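Local structure of cephalosporin acylase (Bacillus halodurans, 2NLZ) at residues I68-V76 with H83-A91; Q375-S383 with A393-F401. The protein probably cleaves amide bonds, as cephalosporin acylases and gamma-glutamyltranspeptidases of the N-terminal nucleophile hydrolase clan do. The protein carries 1 engineered substitution. All blocks are in the same frame, centred on the assembly; numbering follows the deposited sequence.

Contact 1: residues I68-V76 with H83-A91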
ATOM      1  N   ILE D  68      23.152  34.047   6.692  1.00 35.48           N
ATOM      2  CA  ILE D  68      24.546  34.425   6.878  1.00 31.08           C
ATOM      3  C   ILE D  68      24.781  34.642   8.367  1.00 27.01           C
ATOM      4  O   ILE D  68      25.876  34.417   8.876  1.00 29.22           O
ATOM      5  CB  ILE D  68      24.887  35.691   6.076  1.00 35.23           C
ATOM      6  CG1 ILE D  68      24.237  35.594   4.690  1.00 28.72           C
ATOM      7  CG2 ILE D  68      26.409  35.915   6.021  1.00 31.30           C
ATOM      8  CD1 ILE D  68      24.895  36.389   3.606  1.00 36.99           C
ATOM      9  N   GLY D  69      23.726  35.046   9.066  1.00 23.36           N
ATOM     10  CA  GLY D  69      23.760  35.169  10.518  1.00 28.23           C
ATOM     11  C   GLY D  69      23.532  33.875  11.284  1.00 32.92           C
ATOM     12  O   GLY D  69      23.079  33.905  12.433  1.00 28.40           O
ATOM     13  N   SER D  70      23.855  32.743  10.656  1.00 36.16           N
ATOM     14  CA  SER D  70      23.748  31.427  11.295  1.00 39.85           C
ATOM     15  C   SER D  70      24.998  31.103  12.078  1.00 38.68           C
ATOM     16  O   SER D  70      26.005  31.793  11.950  1.00 46.36           O
ATOM     17  CB  SER D  70      23.556  30.345  10.231  1.00 34.84           C
ATOM     18  OG  SER D  70      22.267  30.412   9.643  1.00 51.64           O
ATOM     19  N   ASP D  71      24.942  30.060  12.897  1.00 29.94           N
ATOM     20  CA  ASP D  71      26.188  29.359  13.218  1.00 39.93           C
ATOM     21  C   ASP D  71      26.231  27.987  12.548  1.00 33.62           C
ATOM     22  O   ASP D  71      25.227  27.558  11.976  1.00 27.03           O
ATOM     23  CB  ASP D  71      26.585  29.359  14.717  1.00 43.70           C
ATOM     24  CG  ASP D  71      25.439  29.125  15.649  1.00 43.91           C
ATOM     25  OD1 ASP D  71      25.515  29.660  16.770  1.00 22.20           O
ATOM     26  OD2 ASP D  71      24.481  28.417  15.282  1.00 68.16           O
ATOM     27  N   ALA D  72      27.395  27.336  12.587  1.00 25.75           N
ATOM     28  CA  ALA D  72      27.633  26.104  11.831  1.00 20.94           C
ATOM     29  C   ALA D  72      28.401  25.046  12.619  1.00 24.35           C
ATOM     30  O   ALA D  72      28.984  25.340  13.653  1.00 35.22           O
ATOM     31  CB  ALA D  72      28.375  26.428  10.545  1.00 15.23           C
ATOM     32  N   PHE D  73      28.393  23.814  12.121  1.00 21.43           N
ATOM     33  CA  PHE D  73      29.180  22.716  12.700  1.00 20.77           C
ATOM     34  C   PHE D  73      29.685  21.807  11.583  1.00 22.99           C
ATOM     35  O   PHE D  73      29.024  21.659  10.540  1.00 24.96           O
ATOM     36  CB  PHE D  73      28.336  21.881  13.665  1.00 13.91           C
ATOM     37  CG  PHE D  73      28.172  22.485  15.036  1.00 19.82           C
ATOM     38  CD1 PHE D  73      29.012  22.125  16.070  1.00 22.29           C
ATOM     39  CD2 PHE D  73      27.135  23.380  15.304  1.00 25.98           C
ATOM     40  CE1 PHE D  73      28.836  22.659  17.339  1.00 21.90           C
ATOM     41  CE2 PHE D  73      26.956  23.930  16.572  1.00 10.76           C
ATOM     42  CZ  PHE D  73      27.807  23.564  17.590  1.00 25.85           C
ATOM     43  N   ALA D  74      30.843  21.180  11.800  1.00 20.27           N
ATOM     44  CA  ALA D  74      31.401  20.272  10.788  1.00 18.35           C
ATOM     45  C   ALA D  74      32.218  19.127  11.353  1.00 21.26           C
ATOM     46  O   ALA D  74      32.957  19.297  12.324  1.00 27.33           O
ATOM     47  CB  ALA D  74      32.220  21.034   9.753  1.00 18.50           C
ATOM     48  N   LEU D  75      32.042  17.956  10.747  1.00 18.75           N
ATOM     49  CA  LEU D  75      32.965  16.853  10.916  1.00 18.93           C
ATOM     50  C   LEU D  75      33.620  16.636   9.567  1.00 30.46           C
ATOM     51  O   LEU D  75      32.955  16.271   8.595  1.00 30.52           O
ATOM     52  CB  LEU D  75      32.263  15.583  11.403  1.00 14.06           C
ATOM     53  CG  LEU D  75      32.064  15.437  12.919  1.00 26.29           C
ATOM     54  CD1 LEU D  75      31.331  14.160  13.280  1.00 28.95           C
ATOM     55  CD2 LEU D  75      33.404  15.486  13.625  1.00 33.00           C
ATOM     56  N   VAL D  76      34.921  16.896   9.496  1.00 29.52           N
ATOM     57  CA  VAL D  76      35.641  16.774   8.230  1.00 30.40           C
ATOM     58  C   VAL D  76      36.730  15.705   8.311  1.00 24.17           C
ATOM     59  O   VAL D  76      37.552  15.701   9.230  1.00 26.28           O
ATOM     60  CB  VAL D  76      36.174  18.161   7.723  1.00 28.84           C
ATOM     61  CG1 VAL D  76      36.663  19.003   8.875  1.00 37.82           C
ATOM     62  CG2 VAL D  76      37.272  17.988   6.705  1.00 21.04           C
ATOM     63  N   HIS D  83      38.256  15.453  11.939  1.00 31.04           N
ATOM     64  CA  HIS D  83      38.331  16.734  12.651  1.00 36.08           C
ATOM     65  C   HIS D  83      36.947  17.315  12.954  1.00 36.35           C
ATOM     66  O   HIS D  83      36.023  17.171  12.157  1.00 39.78           O
ATOM     67  CB  HIS D  83      39.140  17.748  11.835  1.00 38.78           C
ATOM     68  CG  HIS D  83      40.495  17.261  11.434  1.00 47.56           C
ATOM     69  ND1 HIS D  83      41.584  17.315  12.277  1.00 46.05           N
ATOM     70  CD2 HIS D  83      40.939  16.717  10.277  1.00 35.84           C
ATOM     71  CE1 HIS D  83      42.639  16.820  11.658  1.00 45.23           C
ATOM     72  NE2 HIS D  83      42.277  16.454  10.442  1.00 41.26           N
ATOM     73  N   GLY D  84      36.808  17.992  14.091  1.00 28.96           N
ATOM     74  CA  GLY D  84      35.519  18.589  14.446  1.00 29.12           C
ATOM     75  C   GLY D  84      35.568  20.098  14.589  1.00 34.63           C
ATOM     76  O   GLY D  84      36.379  20.625  15.351  1.00 37.36           O
ATOM     77  N   LEU D  85      34.704  20.803  13.862  1.00 25.15           N
ATOM     78  CA  LEU D  85      34.688  22.266  13.929  1.00 25.32           C
ATOM     79  C   LEU D  85      33.451  22.783  14.644  1.00 25.55           C
ATOM     80  O   LEU D  85      32.323  22.524  14.224  1.00 27.40           O
ATOM     81  CB  LEU D  85      34.793  22.894  12.531  1.00 27.39           C
ATOM     82  CG  LEU D  85      35.000  24.417  12.487  1.00 28.62           C
ATOM     83  CD1 LEU D  85      36.242  24.818  13.274  1.00 40.60           C
ATOM     84  CD2 LEU D  85      35.088  24.944  11.060  1.00 25.59           C
ATOM     85  N   ASN D  86      33.678  23.513  15.728  1.00 27.06           N
ATOM     86  CA  ASN D  86      32.591  24.102  16.493  1.00 28.44           C
ATOM     87  C   ASN D  86      32.421  25.549  16.099  1.00 27.23           C
ATOM     88  O   ASN D  86      33.021  26.439  16.696  1.00 29.13           O
ATOM     89  CB  ASN D  86      32.838  23.993  18.005  1.00 30.03           C
ATOM     90  CG  ASN D  86      31.598  24.303  18.828  1.00 32.01           C
ATOM     91  OD1 ASN D  86      30.813  25.179  18.475  1.00 19.00           O
ATOM     92  ND2 ASN D  86      31.413  23.574  19.935  1.00 26.84           N
ATOM     93  N   GLY D  87      31.590  25.787  15.097  1.00 19.48           N
ATOM     94  CA  GLY D  87      31.329  27.141  14.680  1.00 24.89           C
ATOM     95  C   GLY D  87      30.144  27.756  15.385  1.00 28.48           C
ATOM     96  O   GLY D  87      29.424  28.544  14.790  1.00 29.31           O
ATOM     97  N   SER D  88      29.932  27.391  16.647  1.00 37.34           N
ATOM     98  CA  SER D  88      28.832  27.939  17.433  1.00 38.47           C
ATOM     99  C   SER D  88      29.297  29.161  18.190  1.00 41.12           C
ATOM    100  O   SER D  88      30.269  29.101  18.941  1.00 46.63           O
ATOM    101  CB  SER D  88      28.310  26.902  18.417  1.00 34.30           C
ATOM    102  OG  SER D  88      27.404  27.472  19.336  1.00 56.72           O
ATOM    103  N   GLY D  89      28.599  30.270  17.995  1.00 40.82           N
ATOM    104  CA  GLY D  89      28.950  31.504  18.673  1.00 38.55           C
ATOM    105  C   GLY D  89      28.369  31.606  20.065  1.00 40.22           C
ATOM    106  O   GLY D  89      27.354  30.981  20.374  1.00 38.02           O
ATOM    107  N   ARG D  90      29.015  32.402  20.910  1.00 40.08           N
ATOM    108  CA  ARG D  90      28.572  32.548  22.290  1.00 43.22           C
ATOM    109  C   ARG D  90      27.592  33.714  22.465  1.00 35.45           C
ATOM    110  O   ARG D  90      27.394  34.509  21.542  1.00 35.19           O
ATOM    111  CB  ARG D  90      29.775  32.630  23.246  1.00 42.01           C
ATOM    112  CG  ARG D  90      30.891  33.606  22.843  1.00 62.00           C
ATOM    113  CD  ARG D  90      32.281  33.013  23.097  1.00 65.92           C
ATOM    114  NE  ARG D  90      32.295  32.038  24.185  1.00 60.99           N
ATOM    115  CZ  ARG D  90      33.142  31.012  24.292  1.00 55.22           C
ATOM    116  NH1 ARG D  90      33.046  30.190  25.326  1.00 38.66           N
ATOM    117  NH2 ARG D  90      34.076  30.788  23.375  1.00 62.93           N
ATOM    118  N   ALA D  91      26.970  33.781  23.645  1.00 35.71           N
ATOM    119  CA  ALA D  91      25.997  34.813  23.986  1.00 33.95           C
ATOM    120  C   ALA D  91      26.697  36.138  24.179  1.00 40.26           C
ATOM    121  O   ALA D  91      27.856  36.163  24.596  1.00 38.04           O
ATOM    122  CB  ALA D  91      25.265  34.437  25.260  1.00 30.27           C
TER
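Ala74 and Leu85 face each other in the middle of a beta hairpin. Strands 71-76 and 83-87 run antiparallel, with their axes 4.7 Å apart at the closest point. Ala74 N bonds Leu85 O, and Leu85 N bonds Ala74 O at 2.8 Å with an almost straight N-H...O angle of 173°. A second pair of backbone hydrogen bonds joins Val76 and His83. On the face that carries Ala74 and Leu85, their CB atoms sit 4.2 Å apart.

The tightly packed part lies on the other face, around Phe73. Its CG is anti to the carbonyl carbon (chi1 -80°), and the end of the ring reaches toward the partner strand. Phe73 CE1 comes to 3.4 Å from Asn86 OD1, with ring and amide side by side and their planes 46° apart. Phe73 CZ meets Ser88 CB at 3.5 Å. The same Asn86 OD1 accepts from Ser88 N at 3.0 Å in the plane of its C=O, which makes an Asx turn and fixes the amide as the strand ends. Further along this face, Leu75 CD2 rests on the bare CA of Gly84 at 3.8 Å.

The end beyond the last pair is looser: Gly89 N reaches Asp71 OD1 only by a weak bond of 3.4 Å. The turn end is firmly paired, but His83 is partly exposed there. Its ring brings just an edge near Val76 O, and Tyr133 stacks on it.

His419 meets the Phe73 ring edge-to-face, and Asn86 ND2 bonds Asn270 OD1. Strand 370-376 pairs with the far side of 71-76, and Ala72 and Ala74 touch its Phe373. Strand 250-259 adjoins 83-87, and its Trp251 packs against Val76, His83 and Leu85.

Contact 2: residues Q375-S383 with A393-F401; sequences QSNYMGFGS and AMQNRGHNF
A type II' beta turn, Met379 to Gly382, lies in the loop that leaves strand 370-376, and it is fastened to the chain leading into the 3-10 segment 397-400. Asn396 joins the two parts with both its backbone and its side chain. Its N bonds Asn377 O, and its OD1 takes Met379 N at 2.9 Å in the plane of the amide carbonyl. The Asn396 CG lies between backbone N and carbonyl carbon (chi1 75°), which turns the amide toward the turn. Its ND2 bonds Pro111 O and makes a weak bond to Met379 SD.

Tyr378 buries more surface than any other residue of the contact. Met379 CG lies over one ring face and the Asn400 side chain over the opposite one. His399 CD2 comes to the ring edge, 3.8 Å from Tyr378 CE2. The Arg397 guanidinium turns a face to Tyr378 CD1, which is 3.4 Å from its NH1, with the planes 45° apart; that NH1 also bonds Thr420 OG1. With an alanine in place of Tyr378 the ring is gone, which would probably strip the cover from one face of the Arg397 guanidinium and open a gap beside His399.

Asn377 ND2 grips both Phe381 O and Ala393 O, the latter at 2.9 Å. Nearby, Met394 O accepts from Ser383 N in its carbonyl plane, from Ser383 OG above that plane at 2.8 Å, and from a water that also donates to Phe381 O.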
ATOM      1  N   GLN D 375      24.358  23.927   9.139  1.00 21.33           N
ATOM      2  CA  GLN D 375      24.205  25.279   9.711  1.00 28.34           C
ATOM      3  C   GLN D 375      22.745  25.688   9.848  1.00 27.65           C
ATOM      4  O   GLN D 375      21.907  25.227   9.085  1.00 22.03           O
ATOM      5  CB  GLN D 375      25.009  26.346   8.933  1.00 27.29           C
ATOM      6  CG  GLN D 375      24.506  26.658   7.549  1.00 20.29           C
ATOM      7  CD  GLN D 375      25.389  27.604   6.785  1.00 21.96           C
ATOM      8  OE1 GLN D 375      26.602  27.629   6.971  1.00 27.35           O
ATOM      9  NE2 GLN D 375      24.786  28.380   5.897  1.00  9.81           N
ATOM     10  N   SER D 376      22.454  26.560  10.814  1.00 26.72           N
ATOM     11  CA  SER D 376      21.079  26.974  11.084  1.00 32.00           C
ATOM     12  C   SER D 376      20.948  28.341  11.764  1.00 32.77           C
ATOM     13  O   SER D 376      21.842  28.788  12.478  1.00 35.61           O
ATOM     14  CB  SER D 376      20.377  25.904  11.926  1.00 32.68           C
ATOM     15  OG  SER D 376      19.121  26.325  12.417  1.00 40.91           O
ATOM     16  N   ASN D 377      19.807  28.984  11.522  1.00 32.13           N
ATOM     17  CA  ASN D 377      19.371  30.157  12.264  1.00 28.38           C
ATOM     18  C   ASN D 377      18.476  29.774  13.441  1.00 31.50           C
ATOM     19  O   ASN D 377      17.744  30.604  13.974  1.00 33.49           O
ATOM     20  CB  ASN D 377      18.627  31.108  11.335  1.00 30.41           C
ATOM     21  CG  ASN D 377      19.509  32.227  10.830  1.00 32.95           C
ATOM     22  OD1 ASN D 377      20.715  32.205  11.036  1.00 27.83           O
ATOM     23  ND2 ASN D 377      18.906  33.226  10.174  1.00 30.07           N
ATOM     24  N   TYR D 378      18.569  28.508  13.842  1.00 33.84           N
ATOM     25  CA  TYR D 378      17.651  27.867  14.783  1.00 34.40           C
ATOM     26  C   TYR D 378      16.220  27.843  14.244  1.00 34.55           C
ATOM     27  O   TYR D 378      15.888  26.983  13.430  1.00 45.36           O
ATOM     28  CB  TYR D 378      17.761  28.462  16.187  1.00 35.49           C
ATOM     29  CG  TYR D 378      16.979  27.722  17.240  1.00 43.87           C
ATOM     30  CD1 TYR D 378      16.935  26.327  17.265  1.00 40.52           C
ATOM     31  CD2 TYR D 378      16.288  28.417  18.226  1.00 45.27           C
ATOM     32  CE1 TYR D 378      16.206  25.648  18.244  1.00 41.82           C
ATOM     33  CE2 TYR D 378      15.568  27.748  19.209  1.00 44.29           C
ATOM     34  CZ  TYR D 378      15.529  26.369  19.211  1.00 35.08           C
ATOM     35  OH  TYR D 378      14.813  25.716  20.184  1.00 35.57           O
ATOM     36  N   MET D 379      15.381  28.781  14.659  1.00 38.00           N
ATOM     37  CA  MET D 379      13.987  28.754  14.232  1.00 38.28           C
ATOM     38  C   MET D 379      13.735  29.421  12.877  1.00 36.19           C
ATOM     39  O   MET D 379      13.512  30.629  12.804  1.00 43.63           O
ATOM     40  CB  MET D 379      13.088  29.356  15.304  1.00 41.83           C
ATOM     41  CG  MET D 379      12.953  28.472  16.514  1.00 44.43           C
ATOM     42  SD  MET D 379      11.929  29.184  17.801  1.00 41.17           S
ATOM     43  CE  MET D 379      11.676  27.754  18.853  1.00 61.41           C
ATOM     44  N   GLY D 380      13.759  28.619  11.813  1.00 33.27           N
ATOM     45  CA  GLY D 380      13.421  29.091  10.479  1.00 36.59           C
ATOM     46  C   GLY D 380      14.326  30.213  10.018  1.00 38.51           C
ATOM     47  O   GLY D 380      15.526  30.019   9.848  1.00 41.42           O
ATOM     48  N   PHE D 381      13.743  31.394   9.831  1.00 41.80           N
ATOM     49  CA  PHE D 381      14.488  32.590   9.453  1.00 37.96           C
ATOM     50  C   PHE D 381      15.355  33.093  10.610  1.00 39.35           C
ATOM     51  O   PHE D 381      16.307  33.845  10.407  1.00 40.06           O
ATOM     52  CB  PHE D 381      13.525  33.686   8.992  1.00 36.08           C
ATOM     53  CG  PHE D 381      13.111  33.573   7.552  1.00 38.52           C
ATOM     54  CD1 PHE D 381      13.901  34.119   6.539  1.00 43.40           C
ATOM     55  CD2 PHE D 381      11.930  32.945   7.205  1.00 34.43           C
ATOM     56  CE1 PHE D 381      13.525  34.031   5.202  1.00 40.40           C
ATOM     57  CE2 PHE D 381      11.547  32.850   5.871  1.00 37.36           C
ATOM     58  CZ  PHE D 381      12.345  33.398   4.865  1.00 32.80           C
ATOM     59  N   GLY D 382      15.021  32.665  11.822  1.00 34.49           N
ATOM     60  CA  GLY D 382      15.776  33.037  13.003  1.00 36.21           C
ATOM     61  C   GLY D 382      15.057  34.055  13.861  1.00 36.44           C
ATOM     62  O   GLY D 382      13.872  33.927  14.128  1.00 30.20           O
ATOM     63  N   SER D 383      15.785  35.079  14.280  1.00 39.26           N
ATOM     64  CA  SER D 383      15.256  36.085  15.196  1.00 35.67           C
ATOM     65  C   SER D 383      14.332  37.097  14.535  1.00 33.97           C
ATOM     66  O   SER D 383      13.591  37.791  15.213  1.00 36.13           O
ATOM     67  CB  SER D 383      16.414  36.815  15.879  1.00 34.17           C
ATOM     68  OG  SER D 383      17.227  37.502  14.939  1.00 32.82           O
ATOM     69  N   ALA D 393      20.322  37.643   7.974  1.00 25.83           N
ATOM     70  CA  ALA D 393      19.274  37.243   8.882  1.00 25.31           C
ATOM     71  C   ALA D 393      19.922  36.618  10.111  1.00 24.23           C
ATOM     72  O   ALA D 393      20.583  35.579  10.022  1.00 22.60           O
ATOM     73  CB  ALA D 393      18.350  36.266   8.214  1.00 25.44           C
ATOM     74  N   MET D 394      19.736  37.267  11.253  1.00 29.07           N
ATOM     75  CA  MET D 394      20.371  36.833  12.490  1.00 29.51           C
ATOM     76  C   MET D 394      19.631  35.669  13.119  1.00 26.62           C
ATOM     77  O   MET D 394      18.402  35.653  13.170  1.00 36.38           O
ATOM     78  CB  MET D 394      20.473  37.993  13.475  1.00 28.64           C
ATOM     79  CG  MET D 394      21.244  39.181  12.921  1.00 26.99           C
ATOM     80  SD  MET D 394      23.006  38.860  12.693  1.00 31.06           S
ATOM     81  CE  MET D 394      23.612  39.119  14.367  1.00 30.39           C
ATOM     82  N   GLN D 395      20.394  34.692  13.592  1.00 28.06           N
ATOM     83  CA  GLN D 395      19.850  33.522  14.276  1.00 28.20           C
ATOM     84  C   GLN D 395      19.151  33.859  15.597  1.00 26.18           C
ATOM     85  O   GLN D 395      19.383  34.917  16.182  1.00 29.31           O
ATOM     86  CB  GLN D 395      20.978  32.523  14.541  1.00 22.17           C
ATOM     87  CG  GLN D 395      22.080  33.030  15.456  1.00 21.83           C
ATOM     88  CD  GLN D 395      23.101  31.962  15.755  1.00 31.81           C
ATOM     89  OE1 GLN D 395      22.872  30.793  15.453  1.00 42.88           O
ATOM     90  NE2 GLN D 395      24.233  32.348  16.347  1.00 15.54           N
ATOM     91  N   ASN D 396      18.295  32.960  16.066  1.00 23.79           N
ATOM     92  CA  ASN D 396      17.713  33.100  17.406  1.00 25.98           C
ATOM     93  C   ASN D 396      18.164  32.012  18.385  1.00 23.39           C
ATOM     94  O   ASN D 396      17.443  31.669  19.312  1.00 18.33           O
ATOM     95  CB  ASN D 396      16.179  33.241  17.371  1.00 23.08           C
ATOM     96  CG  ASN D 396      15.459  31.931  17.073  1.00 24.49           C
ATOM     97  OD1 ASN D 396      15.909  31.120  16.271  1.00 29.16           O
ATOM     98  ND2 ASN D 396      14.328  31.735  17.716  1.00 18.13           N
ATOM     99  N   ARG D 397      19.387  31.521  18.190  1.00 25.86           N
ATOM    100  CA  ARG D 397      19.963  30.418  18.986  1.00 21.17           C
ATOM    101  C   ARG D 397      19.924  30.572  20.507  1.00 24.24           C
ATOM    102  O   ARG D 397      19.789  29.584  21.210  1.00 24.01           O
ATOM    103  CB  ARG D 397      21.394  30.136  18.528  1.00 23.91           C
ATOM    104  CG  ARG D 397      22.037  28.920  19.166  1.00 24.30           C
ATOM    105  CD  ARG D 397      21.206  27.659  19.005  1.00 18.57           C
ATOM    106  NE  ARG D 397      20.956  27.330  17.608  1.00 25.37           N
ATOM    107  CZ  ARG D 397      20.408  26.189  17.212  1.00 32.18           C
ATOM    108  NH1 ARG D 397      20.057  25.269  18.112  1.00 33.93           N
ATOM    109  NH2 ARG D 397      20.219  25.965  15.915  1.00 30.68           N
ATOM    110  N   GLY D 398      20.015  31.801  21.007  1.00 23.54           N
ATOM    111  CA  GLY D 398      19.950  32.072  22.442  1.00 27.36           C
ATOM    112  C   GLY D 398      18.645  31.685  23.117  1.00 35.07           C
ATOM    113  O   GLY D 398      18.572  31.615  24.347  1.00 33.61           O
ATOM    114  N   HIS D 399      17.616  31.422  22.312  1.00 34.14           N
ATOM    115  CA  HIS D 399      16.331  30.928  22.805  1.00 33.95           C
ATOM    116  C   HIS D 399      16.454  29.566  23.515  1.00 37.48           C
ATOM    117  O   HIS D 399      15.599  29.212  24.329  1.00 37.65           O
ATOM    118  CB  HIS D 399      15.329  30.857  21.655  1.00 34.94           C
ATOM    119  CG  HIS D 399      13.963  30.396  22.057  1.00 39.12           C
ATOM    120  ND1 HIS D 399      13.009  31.254  22.559  1.00 44.57           N
ATOM    121  CD2 HIS D 399      13.387  29.171  22.016  1.00 51.13           C
ATOM    122  CE1 HIS D 399      11.903  30.576  22.811  1.00 47.59           C
ATOM    123  NE2 HIS D 399      12.108  29.312  22.492  1.00 59.32           N
ATOM    124  N   ASN D 400      17.528  28.831  23.218  1.00 32.24           N
ATOM    125  CA  ASN D 400      17.807  27.524  23.828  1.00 35.13           C
ATOM    126  C   ASN D 400      18.265  27.592  25.288  1.00 36.61           C
ATOM    127  O   ASN D 400      18.200  26.593  26.013  1.00 36.07           O
ATOM    128  CB  ASN D 400      18.852  26.756  23.004  1.00 37.23           C
ATOM    129  CG  ASN D 400      18.233  25.869  21.937  1.00 39.13           C
ATOM    130  OD1 ASN D 400      17.348  25.058  22.220  1.00 47.79           O
ATOM    131  ND2 ASN D 400      18.709  26.011  20.703  1.00 36.78           N
ATOM    132  N   PHE D 401      18.741  28.763  25.706  1.00 42.40           N
ATOM    133  CA  PHE D 401      19.224  28.968  27.068  1.00 43.41           C
ATOM    134  C   PHE D 401      18.091  28.847  28.078  1.00 44.87           C
ATOM    135  O   PHE D 401      16.965  29.268  27.814  1.00 47.09           O
ATOM    136  CB  PHE D 401      19.849  30.359  27.215  1.00 41.01           C
ATOM    137  CG  PHE D 401      21.282  30.458  26.740  1.00 39.73           C
ATOM    138  CD1 PHE D 401      22.301  29.780  27.398  1.00 36.75           C
ATOM    139  CD2 PHE D 401      21.614  31.279  25.665  1.00 30.50           C
ATOM    140  CE1 PHE D 401      23.616  29.889  26.980  1.00 39.10           C
ATOM    141  CE2 PHE D 401      22.929  31.399  25.239  1.00 33.57           C
ATOM    142  CZ  PHE D 401      23.932  30.699  25.896  1.00 36.72           C
TER
HETATM  143  O   HOH W   1      16.250  36.115  11.661  1.00 23.70           O

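How the contacts relate
From the N terminus, the chain first meets contact 1, where strands 71-78 and 81-87 close a short hairpin. Nearly 300 residues later, contact 2 closes another short loop, between the end of strand 370-376 and the chain after strand 392-393. The two are in series and neither nests in nor crosses the other. In space they adjoin, with centres about 13 Å apart, because strand 71-78 pairs with 370-376. Asp71 shares a backbone bond with Ser376, and Gly69 with Gln395. Ser70 OG probably bonds Asn377 OD1. These links tie the start of the 71-78/81-87 hairpin to the loop after strand 370-376 and to the chain that follows strand 392-393.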